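Local coordinates for armadillo repeat protein arm00016 (Synthetic construct, PDB 4D4E), which is a computationally designed repeat protein, built as a scaffold for modular peptide recognition and probably meant to bind extended peptides along its helical solenoid, at residues Arg34-Ile39 with Val75-Asn80; Gly54-Leu59 with Ala79-Gly84. All blocks are in the same frame, centred on the assembly; numbering follows the deposited sequence.

Contact 1 (Arg34-Ile39 with Val75-Asn80); sequences RKLSQI and VAAIAN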
loop_
_atom_site.group_PDB
_atom_site.type_symbol
_atom_site.label_atom_id
_atom_site.label_comp_id
_atom_site.label_asym_id
_atom_site.label_seq_id
_atom_site.Cartn_x
_atom_site.Cartn_y
_atom_site.Cartn_z
ATOM N N ARG A 34 20.171 6.497 -6.716
ATOM C CA ARG A 34 20.469 5.261 -7.449
ATOM C C ARG A 34 20.948 4.156 -6.529
ATOM O O ARG A 34 20.283 3.140 -6.379
ATOM C CB ARG A 34 21.602 5.476 -8.454
ATOM C CG ARG A 34 21.241 6.046 -9.795
ATOM C CD ARG A 34 21.006 4.975 -10.862
ATOM N NE ARG A 34 20.433 5.596 -12.066
ATOM C CZ ARG A 34 19.138 5.869 -12.241
ATOM N NH1 ARG A 34 18.234 5.557 -11.316
ATOM N NH2 ARG A 34 18.739 6.445 -13.359
ATOM N N LYS A 35 22.130 4.353 -5.954
ATOM C CA LYS A 35 22.790 3.311 -5.192
ATOM C C LYS A 35 21.927 2.895 -4.000
ATOM O O LYS A 35 21.679 1.696 -3.758
ATOM C CB LYS A 35 24.183 3.774 -4.748
ATOM C CG LYS A 35 25.186 3.883 -5.906
ATOM C CD LYS A 35 26.202 5.008 -5.664
ATOM C CE LYS A 35 26.844 5.517 -6.954
ATOM N NZ LYS A 35 25.856 5.759 -8.054
ATOM N N LEU A 36 21.443 3.896 -3.264
ATOM C CA LEU A 36 20.574 3.640 -2.132
ATOM C C LEU A 36 19.356 2.790 -2.560
ATOM O O LEU A 36 18.910 1.865 -1.834
ATOM C CB LEU A 36 20.135 4.993 -1.596
ATOM C CG LEU A 36 19.298 5.131 -0.361
ATOM C CD1 LEU A 36 19.484 6.566 0.166
ATOM C CD2 LEU A 36 17.854 4.804 -0.731
ATOM N N SER A 37 18.768 3.169 -3.686
ATOM C CA SER A 37 17.657 2.399 -4.263
ATOM C C SER A 37 18.089 0.939 -4.425
ATOM O O SER A 37 17.383 0.051 -4.006
ATOM C CB SER A 37 17.279 2.946 -5.635
ATOM O OG SER A 37 16.525 4.128 -5.466
ATOM N N GLN A 38 19.277 0.744 -4.992
ATOM C CA GLN A 38 19.891 -0.564 -5.186
ATOM C C GLN A 38 19.981 -1.347 -3.840
ATOM O O GLN A 38 19.519 -2.499 -3.756
ATOM C CB GLN A 38 21.263 -0.371 -5.813
ATOM C CG GLN A 38 21.758 -1.547 -6.628
ATOM C CD GLN A 38 23.278 -1.668 -6.617
ATOM O OE1 GLN A 38 23.998 -0.762 -6.163
ATOM N NE2 GLN A 38 23.776 -2.808 -7.101
ATOM N N ILE A 39 20.539 -0.709 -2.795
ATOM C CA ILE A 39 20.717 -1.350 -1.511
ATOM C C ILE A 39 19.374 -1.710 -0.900
ATOM O O ILE A 39 19.172 -2.828 -0.481
ATOM C CB ILE A 39 21.604 -0.477 -0.586
ATOM C CG1 ILE A 39 23.030 -0.400 -1.183
ATOM C CG2 ILE A 39 21.638 -1.039 0.814
ATOM C CD1 ILE A 39 23.737 0.939 -0.996
ATOM N N VAL A 75 10.340 7.690 -3.313
ATOM C CA VAL A 75 9.166 6.900 -2.898
ATOM C C VAL A 75 9.399 5.385 -3.181
ATOM O O VAL A 75 9.005 4.570 -2.360
ATOM C CB VAL A 75 7.856 7.373 -3.581
ATOM C CG1 VAL A 75 6.716 6.474 -3.189
ATOM C CG2 VAL A 75 7.447 8.749 -3.115
ATOM N N ALA A 76 10.034 5.035 -4.321
ATOM C CA ALA A 76 10.277 3.633 -4.691
ATOM C C ALA A 76 11.154 3.038 -3.621
ATOM O O ALA A 76 10.947 1.921 -3.148
ATOM C CB ALA A 76 10.929 3.462 -6.108
ATOM N N ALA A 77 12.152 3.809 -3.248
ATOM C CA ALA A 77 13.142 3.370 -2.253
ATOM C C ALA A 77 12.440 3.110 -0.880
ATOM O O ALA A 77 12.648 2.038 -0.283
ATOM C CB ALA A 77 14.243 4.413 -2.153
ATOM N N ILE A 78 11.673 4.111 -0.382
ATOM C CA ILE A 78 10.798 3.986 0.794
ATOM C C ILE A 78 9.841 2.773 0.617
ATOM O O ILE A 78 9.624 2.033 1.576
ATOM C CB ILE A 78 9.991 5.284 1.078
ATOM C CG1 ILE A 78 10.888 6.473 1.465
ATOM C CG2 ILE A 78 8.820 5.059 2.054
ATOM C CD1 ILE A 78 10.116 7.771 1.488
ATOM N N ALA A 79 9.264 2.544 -0.579
ATOM C CA ALA A 79 8.460 1.338 -0.694
ATOM C C ALA A 79 9.283 0.070 -0.377
ATOM O O ALA A 79 8.757 -0.902 0.203
ATOM C CB ALA A 79 7.772 1.222 -2.081
ATOM N N ASN A 80 10.545 0.070 -0.795
ATOM C CA ASN A 80 11.404 -1.080 -0.609
ATOM C C ASN A 80 11.835 -1.244 0.850
ATOM O O ASN A 80 11.871 -2.373 1.340
ATOM C CB ASN A 80 12.606 -1.017 -1.536
ATOM C CG ASN A 80 12.391 -1.739 -2.860
ATOM O OD1 ASN A 80 11.625 -2.684 -2.945
ATOM N ND2 ASN A 80 13.144 -1.336 -3.879
HETATM O O HOH W 1 14.759 0.549 -3.887
#
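Helices 26-40 and 68-81 run side by side in nearly the same direction here, with the axes of Arg34-Ile39 and Val75-Asn80 crossing at 22° and 9.2 Å apart at their closest. The backbones come nearest at Ser37 and Ala77, whose CA atoms are 5.0 Å apart. Small residues on both helices allow this close approach. The CB of Ala77 points at the other helix and meets two side chains there. Leu36 CD2 lies 3.9 Å from Ala77 CB. The leucine gets there because its CG stands anti to the backbone N (chi1 -176°). Ser37 OG is the other neighbour, 4.0 Å from Ala77 CB. That hydroxyl makes its hydrogen bond within its own helix, to Leu33 O. Such near-parallel packing of neighbouring long helices is expected in an armadillo solenoid, where they line the concave face that probably receives the peptide. Nearby, a water lies between Ser37 and Asn80, one turn after Ala77. It donates to Ser37 O at 2.7 Å. Its 2.5 Å leg to Asn80 ND2 is doubtful. Ser37 O and Asn80 ND2 are 4.5 Å apart, too far for a hydrogen bond. Leu36 also packs against Met17 and Leu50.

Contact 2 (Gly54-Leu59 with Ala79-Gly84); sequences GALSPL and ANIAAG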
loop_
_atom_site.group_PDB
_atom_site.type_symbol
_atom_site.label_atom_id
_atom_site.label_comp_id
_atom_site.label_asym_id
_atom_site.label_seq_id
_atom_site.Cartn_x
_atom_site.Cartn_y
_atom_site.Cartn_z
ATOM N N GLY A 54 21.488 6.452 8.760
ATOM C CA GLY A 54 20.645 7.650 8.849
ATOM C C GLY A 54 19.970 8.028 7.550
ATOM O O GLY A 54 19.534 9.204 7.377
ATOM N N ALA A 55 19.785 7.049 6.663
ATOM C CA ALA A 55 19.206 7.352 5.317
ATOM C C ALA A 55 17.735 7.815 5.347
ATOM O O ALA A 55 17.298 8.572 4.441
ATOM C CB ALA A 55 19.388 6.172 4.335
ATOM N N LEU A 56 16.971 7.373 6.366
ATOM C CA LEU A 56 15.532 7.584 6.376
ATOM C C LEU A 56 14.993 9.014 6.381
ATOM O O LEU A 56 14.166 9.387 5.526
ATOM C CB LEU A 56 14.875 6.746 7.519
ATOM C CG LEU A 56 14.398 5.354 7.134
ATOM C CD1 LEU A 56 15.429 4.489 6.475
ATOM C CD2 LEU A 56 13.800 4.631 8.348
ATOM N N SER A 57 15.466 9.839 7.301
ATOM C CA SER A 57 14.998 11.246 7.282
ATOM C C SER A 57 15.275 11.903 5.973
ATOM O O SER A 57 14.382 12.489 5.394
ATOM C CB SER A 57 15.583 12.093 8.432
ATOM O OG SER A 57 14.524 12.284 9.319
ATOM N N PRO A 58 16.520 11.801 5.473
ATOM C CA PRO A 58 16.814 12.485 4.194
ATOM C C PRO A 58 15.968 11.930 3.007
ATOM O O PRO A 58 15.534 12.695 2.116
ATOM C CB PRO A 58 18.335 12.280 3.993
ATOM C CG PRO A 58 18.870 11.708 5.234
ATOM C CD PRO A 58 17.730 11.267 6.131
ATOM N N LEU A 59 15.653 10.634 3.035
ATOM C CA LEU A 59 14.770 10.079 2.033
ATOM C C LEU A 59 13.376 10.651 2.100
ATOM O O LEU A 59 12.840 11.006 1.076
ATOM C CB LEU A 59 14.701 8.558 2.110
ATOM C CG LEU A 59 15.586 7.607 1.362
ATOM C CD1 LEU A 59 14.923 6.255 1.602
ATOM C CD2 LEU A 59 15.630 7.924 -0.142
ATOM N N ALA A 79 9.264 2.544 -0.579
ATOM C CA ALA A 79 8.460 1.338 -0.694
ATOM C C ALA A 79 9.283 0.070 -0.377
ATOM O O ALA A 79 8.757 -0.902 0.203
ATOM C CB ALA A 79 7.772 1.222 -2.081
ATOM N N ASN A 80 10.545 0.070 -0.795
ATOM C CA ASN A 80 11.404 -1.080 -0.609
ATOM C C ASN A 80 11.835 -1.244 0.850
ATOM O O ASN A 80 11.871 -2.373 1.340
ATOM C CB ASN A 80 12.606 -1.017 -1.536
ATOM C CG ASN A 80 12.391 -1.739 -2.860
ATOM O OD1 ASN A 80 11.625 -2.684 -2.945
ATOM N ND2 ASN A 80 13.144 -1.336 -3.879
ATOM N N ILE A 81 12.120 -0.129 1.543
ATOM C CA ILE A 81 12.403 -0.146 3.013
ATOM C C ILE A 81 11.199 -0.719 3.796
ATOM O O ILE A 81 11.366 -1.555 4.683
ATOM C CB ILE A 81 12.859 1.277 3.522
ATOM C CG1 ILE A 81 14.211 1.612 2.885
ATOM C CG2 ILE A 81 12.895 1.396 5.043
ATOM C CD1 ILE A 81 14.469 3.095 2.781
ATOM N N ALA A 82 10.000 -0.307 3.399
ATOM C CA ALA A 82 8.765 -0.703 4.041
ATOM C C ALA A 82 8.383 -2.168 3.819
ATOM O O ALA A 82 7.472 -2.649 4.494
ATOM C CB ALA A 82 7.639 0.186 3.586
ATOM N N ALA A 83 9.070 -2.855 2.894
ATOM C CA ALA A 83 8.924 -4.334 2.711
ATOM C C ALA A 83 9.811 -5.068 3.730
ATOM O O ALA A 83 10.008 -6.272 3.623
ATOM C CB ALA A 83 9.331 -4.724 1.272
ATOM N N GLY A 84 10.390 -4.331 4.695
ATOM C CA GLY A 84 11.274 -4.932 5.697
ATOM C C GLY A 84 10.454 -5.399 6.849
ATOM O O GLY A 84 9.223 -5.451 6.781
#
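Ile81, in the last part of helix 68-81, reaches across to Leu56 and Leu59, and all three side chains are buried. No hydrogen bond joins the two segments. From the CA of Ile81, CB points toward helix 56-61. At CB the chain forks. CG2 stands anti to the backbone N, while CG1 lies beside that N and anti to the carbonyl carbon (chi1 -66°). Ile81 CG2 lies at the margin of contact, 4.2 Å from Leu56 CD1. CG1 only leads on to CD1, and this methyl does most of the touching. Leu59 CD1 meets Ile81 CD1 tip to tip at 3.4 Å, tighter than usual for two methyl carbons. Leu56 comes differently: it runs antiparallel alongside the isoleucine, with Leu56 CD1 4.1 Å from Ile81 CD1. The tip of Ile81 thus touches two leucines one turn apart on helix 56-61. Leu92 of helix 86-94 also packs on Ile81, and Leu33 of helix 26-40 on Leu59. Ile81 also opens a type I beta turn that runs to Gly84. Apolar side chains meeting between short and long helices in this way form the continuous hydrophobic core of an armadillo repeat solenoid.

How the contacts relate
The centres of contacts 1 and 2 lie 7 Å apart, toward the N-terminal end of the solenoid. Both use helix 68-81 and share Ala79 and Asn80. Along the chain, helix 26-40 comes first, then helix 56-61, and both contacts end on helix 68-81. Contact 1 joins two long helices, whereas contact 2 joins a short helix to the last part of the second long one. The two contacts touch directly. Leu36 CD2 packs on Leu59 CD2 at 3.9 Å, and Ile78 CG1 on Leu59 CD1 at 4.0 Å. Leu59 therefore packs against both long helices. Three helices share one apolar core, which continues from one layer of the solenoid to the next.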